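Metal-dependent hydrolase (Lactobacillus plantarum, PDB 2F6K) probably catalyses the decarboxylation of aminocarboxymuconate semialdehyde, as a manganese-binding member of the amidohydrolase family. Local coordinates at residues Gln257-Leu262 with Ala301-Thr306; Ala283-Asp286 with Gln292-Ala295. All coordinates share one frame; numbering follows the deposited sequence.

Interaction 1: Gln257-Leu262 with Ala301-Thr306; sequences QPEHLL and AHRLLT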
loop_
_atom_site.group_PDB
_atom_site.type_symbol
_atom_site.label_atom_id
_atom_site.label_comp_id
_atom_site.label_asym_id
_atom_site.label_seq_id
_atom_site.Cartn_x
_atom_site.Cartn_y
_atom_site.Cartn_z
ATOM N N GLN A 257 -9.853 -15.984 30.670
ATOM C CA GLN A 257 -9.886 -16.440 32.045
ATOM C C GLN A 257 -10.538 -15.308 32.845
ATOM O O GLN A 257 -10.251 -14.131 32.622
ATOM C CB GLN A 257 -8.454 -16.686 32.537
ATOM C CG GLN A 257 -8.269 -17.955 33.351
ATOM C CD GLN A 257 -6.833 -18.144 33.812
ATOM O OE1 GLN A 257 -5.924 -18.311 32.998
ATOM N NE2 GLN A 257 -6.623 -18.112 35.125
ATOM N N PRO A 258 -11.436 -15.652 33.778
ATOM C CA PRO A 258 -12.133 -14.672 34.616
ATOM C C PRO A 258 -11.229 -13.701 35.355
ATOM O O PRO A 258 -11.558 -12.525 35.485
ATOM C CB PRO A 258 -12.927 -15.550 35.576
ATOM C CG PRO A 258 -13.307 -16.699 34.700
ATOM C CD PRO A 258 -11.995 -17.000 33.981
ATOM N N GLU A 259 -10.090 -14.192 35.833
ATOM C CA GLU A 259 -9.148 -13.368 36.584
ATOM C C GLU A 259 -8.247 -12.502 35.696
ATOM O O GLU A 259 -7.479 -11.677 36.203
ATOM C CB GLU A 259 -8.266 -14.256 37.470
ATOM C CG GLU A 259 -8.991 -15.363 38.248
ATOM C CD GLU A 259 -9.607 -16.431 37.340
ATOM O OE1 GLU A 259 -9.072 -16.665 36.228
ATOM O OE2 GLU A 259 -10.619 -17.048 37.752
ATOM N N HIS A 260 -8.336 -12.677 34.379
ATOM C CA HIS A 260 -7.492 -11.904 33.468
ATOM C C HIS A 260 -8.191 -10.745 32.762
ATOM O O HIS A 260 -7.686 -10.232 31.760
ATOM C CB HIS A 260 -6.853 -12.827 32.419
ATOM C CG HIS A 260 -5.794 -13.731 32.970
ATOM N ND1 HIS A 260 -5.022 -14.550 32.169
ATOM C CD2 HIS A 260 -5.375 -13.948 34.241
ATOM C CE1 HIS A 260 -4.174 -15.229 32.922
ATOM N NE2 HIS A 260 -4.369 -14.883 34.183
ATOM N N LEU A 261 -9.340 -10.328 33.280
ATOM C CA LEU A 261 -10.083 -9.224 32.686
ATOM C C LEU A 261 -9.839 -7.958 33.493
ATOM O O LEU A 261 -10.099 -7.915 34.692
ATOM C CB LEU A 261 -11.573 -9.563 32.644
ATOM C CG LEU A 261 -11.898 -10.812 31.816
ATOM C CD1 LEU A 261 -13.352 -11.193 32.035
ATOM C CD2 LEU A 261 -11.605 -10.555 30.340
ATOM N N LEU A 262 -9.337 -6.921 32.830
ATOM C CA LEU A 262 -9.020 -5.674 33.509
ATOM C C LEU A 262 -9.843 -4.492 33.022
ATOM O O LEU A 262 -10.105 -4.356 31.832
ATOM C CB LEU A 262 -7.540 -5.366 33.311
ATOM C CG LEU A 262 -6.576 -6.484 33.711
ATOM C CD1 LEU A 262 -5.189 -6.173 33.163
ATOM C CD2 LEU A 262 -6.542 -6.611 35.228
ATOM N N ALA A 301 -6.801 -6.595 38.570
ATOM C CA ALA A 301 -5.687 -5.659 38.476
ATOM C C ALA A 301 -4.810 -5.795 39.719
ATOM O O ALA A 301 -3.596 -6.000 39.629
ATOM C CB ALA A 301 -6.208 -4.233 38.369
ATOM N N HIS A 302 -5.445 -5.680 40.881
ATOM C CA HIS A 302 -4.750 -5.773 42.154
ATOM C C HIS A 302 -3.877 -7.018 42.281
ATOM O O HIS A 302 -2.739 -6.935 42.747
ATOM C CB HIS A 302 -5.752 -5.752 43.304
ATOM C CG HIS A 302 -5.110 -5.790 44.655
ATOM N ND1 HIS A 302 -4.339 -4.753 45.139
ATOM C CD2 HIS A 302 -5.094 -6.750 45.610
ATOM C CE1 HIS A 302 -3.874 -5.077 46.333
ATOM N NE2 HIS A 302 -4.319 -6.282 46.642
ATOM N N ARG A 303 -4.412 -8.169 41.877
ATOM C CA ARG A 303 -3.670 -9.423 41.966
ATOM C C ARG A 303 -2.444 -9.375 41.071
ATOM O O ARG A 303 -1.362 -9.826 41.452
ATOM C CB ARG A 303 -4.559 -10.596 41.557
ATOM C CG ARG A 303 -3.891 -11.948 41.697
ATOM C CD ARG A 303 -4.793 -13.068 41.220
ATOM N NE ARG A 303 -6.095 -13.034 41.879
ATOM C CZ ARG A 303 -7.223 -12.629 41.297
ATOM N NH1 ARG A 303 -7.215 -12.218 40.035
ATOM N NH2 ARG A 303 -8.366 -12.649 41.971
ATOM N N LEU A 304 -2.626 -8.813 39.880
ATOM C CA LEU A 304 -1.554 -8.687 38.903
ATOM C C LEU A 304 -0.485 -7.700 39.362
ATOM O O LEU A 304 0.695 -7.894 39.088
ATOM C CB LEU A 304 -2.140 -8.241 37.560
ATOM C CG LEU A 304 -1.237 -8.090 36.335
ATOM C CD1 LEU A 304 -0.694 -9.444 35.895
ATOM C CD2 LEU A 304 -2.054 -7.463 35.216
ATOM N N LEU A 305 -0.893 -6.642 40.057
ATOM C CA LEU A 305 0.065 -5.644 40.535
ATOM C C LEU A 305 0.866 -6.102 41.748
ATOM O O LEU A 305 2.043 -5.788 41.868
ATOM C CB LEU A 305 -0.641 -4.332 40.887
ATOM C CG LEU A 305 -1.148 -3.449 39.749
ATOM C CD1 LEU A 305 -1.781 -2.204 40.336
ATOM C CD2 LEU A 305 -0.003 -3.068 38.836
ATOM N N THR A 306 0.227 -6.829 42.656
ATOM C CA THR A 306 0.908 -7.305 43.854
ATOM C C THR A 306 1.841 -8.473 43.551
ATOM O O THR A 306 2.733 -8.778 44.341
ATOM C CB THR A 306 -0.098 -7.738 44.936
ATOM O OG1 THR A 306 -0.900 -8.813 44.440
ATOM C CG2 THR A 306 -1.000 -6.570 45.322
#
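The short strand 261-262 passes close to the C-terminal end of helix 290-306, the CA of Leu262 6.0 Å from that of Ala301, whereas the loop before the strand stands farther off, with the CA atoms of Glu259 and Arg303 8.6 Å apart. The apolar part of the contact belongs to Leu262. Its CG lies anti to its own carbonyl carbon (chi1 -54°), which, with CB already pointing toward the helix, carries CG and its two methyl branches there. CD2 presses on the backbone, 3.4 Å from Ala301 N, and also reaches Ala301 CB at 4.0 Å. The other branch, CD1, meets Leu304 CD2 at 4.0 Å, where the two leucines cross at about a right angle; Leu304 also touches Tyr237 of strand 237-239. Such packing is that of a TIM barrel, the fold of the amidohydrolase family, in which helices of the outer layer cover the parallel strands: the final helix lies over the last strand and, through Ala301 on Ile4 and Phe6, over the first as well. Asn300 of the same helix adds polar ties, its ND2 bonding to Leu261 O and Pro258 O. At the more open margin the chemistry changes. Arg303 bends at chi3 and brings NH1 to 3.4 Å from Glu259 CB, an oblique approach to the aliphatic root of the acid. The carboxylate itself turns off, leaving OE1 6.1 Å from Arg303 NH1, too far for a salt bridge; Gln257 NE2 donates to OE1 at 3.1 Å from above the carboxylate plane, and Arg303 NH1 bonds to Asn300 OD1 instead. A glycine in place of Glu259 removes both the carboxylate and CB, and would probably set the Gln257 amide free to turn and open a gap beside Arg303 NH1.

Interaction 2: Ala283-Asp286 with Gln292-Ala295; sequences ATTD and QKQA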
loop_
_atom_site.group_PDB
_atom_site.type_symbol
_atom_site.label_atom_id
_atom_site.label_comp_id
_atom_site.label_asym_id
_atom_site.label_seq_id
_atom_site.Cartn_x
_atom_site.Cartn_y
_atom_site.Cartn_z
ATOM N N ALA A 283 -21.035 -1.356 35.507
ATOM C CA ALA A 283 -21.484 -1.471 36.884
ATOM C C ALA A 283 -22.933 -1.933 37.026
ATOM O O ALA A 283 -23.258 -2.687 37.950
ATOM C CB ALA A 283 -21.288 -0.135 37.596
ATOM N N THR A 284 -23.792 -1.507 36.102
ATOM C CA THR A 284 -25.213 -1.838 36.178
ATOM C C THR A 284 -25.734 -2.904 35.226
ATOM O O THR A 284 -26.902 -3.274 35.308
ATOM C CB THR A 284 -26.078 -0.569 35.959
ATOM O OG1 THR A 284 -26.004 -0.169 34.586
ATOM C CG2 THR A 284 -25.575 0.579 36.825
ATOM N N THR A 285 -24.889 -3.403 34.332
ATOM C CA THR A 285 -25.327 -4.410 33.370
ATOM C C THR A 285 -25.784 -5.733 34.001
ATOM O O THR A 285 -25.291 -6.140 35.051
ATOM C CB THR A 285 -24.209 -4.712 32.356
ATOM O OG1 THR A 285 -24.684 -5.651 31.382
ATOM C CG2 THR A 285 -22.974 -5.288 33.073
ATOM N N ASP A 286 -26.730 -6.393 33.340
ATOM C CA ASP A 286 -27.274 -7.676 33.787
ATOM C C ASP A 286 -26.453 -8.799 33.176
ATOM O O ASP A 286 -26.752 -9.977 33.384
ATOM C CB ASP A 286 -28.713 -7.865 33.291
ATOM C CG ASP A 286 -29.710 -7.018 34.029
ATOM O OD1 ASP A 286 -30.872 -6.957 33.570
ATOM O OD2 ASP A 286 -29.343 -6.424 35.067
ATOM N N GLN A 292 -18.010 -10.847 39.037
ATOM C CA GLN A 292 -17.284 -10.485 37.827
ATOM C C GLN A 292 -17.040 -8.974 37.768
ATOM O O GLN A 292 -15.963 -8.529 37.360
ATOM C CB GLN A 292 -18.060 -10.958 36.604
ATOM C CG GLN A 292 -18.362 -12.439 36.655
ATOM C CD GLN A 292 -19.204 -12.909 35.491
ATOM O OE1 GLN A 292 -20.269 -12.344 35.202
ATOM N NE2 GLN A 292 -18.741 -13.957 34.818
ATOM N N LYS A 293 -18.032 -8.186 38.182
ATOM C CA LYS A 293 -17.872 -6.736 38.188
ATOM C C LYS A 293 -16.753 -6.335 39.143
ATOM O O LYS A 293 -15.978 -5.431 38.853
ATOM C CB LYS A 293 -19.171 -6.048 38.599
ATOM C CG LYS A 293 -20.307 -6.315 37.635
ATOM C CD LYS A 293 -21.557 -5.528 37.978
ATOM C CE LYS A 293 -22.689 -5.913 37.041
ATOM N NZ LYS A 293 -23.924 -5.112 37.245
ATOM N N GLN A 294 -16.672 -7.019 40.278
ATOM C CA GLN A 294 -15.653 -6.754 41.283
ATOM C C GLN A 294 -14.267 -7.153 40.766
ATOM O O GLN A 294 -13.282 -6.459 41.021
ATOM C CB GLN A 294 -15.980 -7.555 42.544
ATOM C CG GLN A 294 -15.152 -7.190 43.764
ATOM C CD GLN A 294 -15.292 -5.724 44.166
ATOM O OE1 GLN A 294 -16.111 -4.985 43.619
ATOM N NE2 GLN A 294 -14.486 -5.299 45.130
ATOM N N ALA A 295 -14.201 -8.271 40.046
ATOM C CA ALA A 295 -12.935 -8.775 39.503
ATOM C C ALA A 295 -12.388 -7.851 38.424
ATOM O O ALA A 295 -11.210 -7.485 38.438
ATOM C CB ALA A 295 -13.134 -10.172 38.925
#
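The flat groups that meet Lys293 are two backbone carbonyls, of Ala283 and Thr285, and its ammonium takes them differently: NZ stands above the carbonyl plane of Ala283, 57° out of it, but lies in the carbonyl plane of Thr285, on a lone pair of the oxygen. Both are hydrogen bonds, with NZ 2.6 Å from Ala283 O and 2.8 Å from Thr285 O. They join the C-terminal end of helix 272-284 to the first turn of helix 290-306, two consecutive helices separated by a short loop on the outside of the TIM barrel. Thr285 is the first residue to leave helical geometry, and the backbone curls around the ammonium there, bringing Thr284 C to 3.5 Å from NZ. A positive charge at the C-terminal end of a helix would be expected to interact favourably with the helix dipole. The lysine reaches this point as a straight rod: CG lies anti to the carbonyl carbon (chi1 -62°), and every bond beyond is extended. Its methylenes follow the same carbonyls, with CD 3.3 Å from Ala283 O. The hydroxyl of Thr285 is engaged in the loop, where OG1 bonds to Leu287 N in an ST turn, while Gln292 OE1 bonds to Thr289 N just ahead of the second helix. Thr285 also adds an apolar touch across the rod, its methyl CG2 lying 4.0 Å from Lys293 CE.

Both contacts draw on helix 290-306, but at different depths. Interaction 1 lies largely in the buried layer between barrel strand and helix, and works by leucine and alanine packing, with an arginine and a glutamate only at its margin. Interaction 2 sits at the surface, near the start of the same helix, and depends on one lysine bonded to backbone oxygens. The centres of interactions 1 and 2 are about 15 Å apart, and the nearest atoms of interactions 1 and 2 about 4 Å apart without touching. Along the chain, 283-286 with 292-295 is nested within the loop closed by 257-262 with 301-306; the start of the helix meets the preceding helix, and its end meets the last strand.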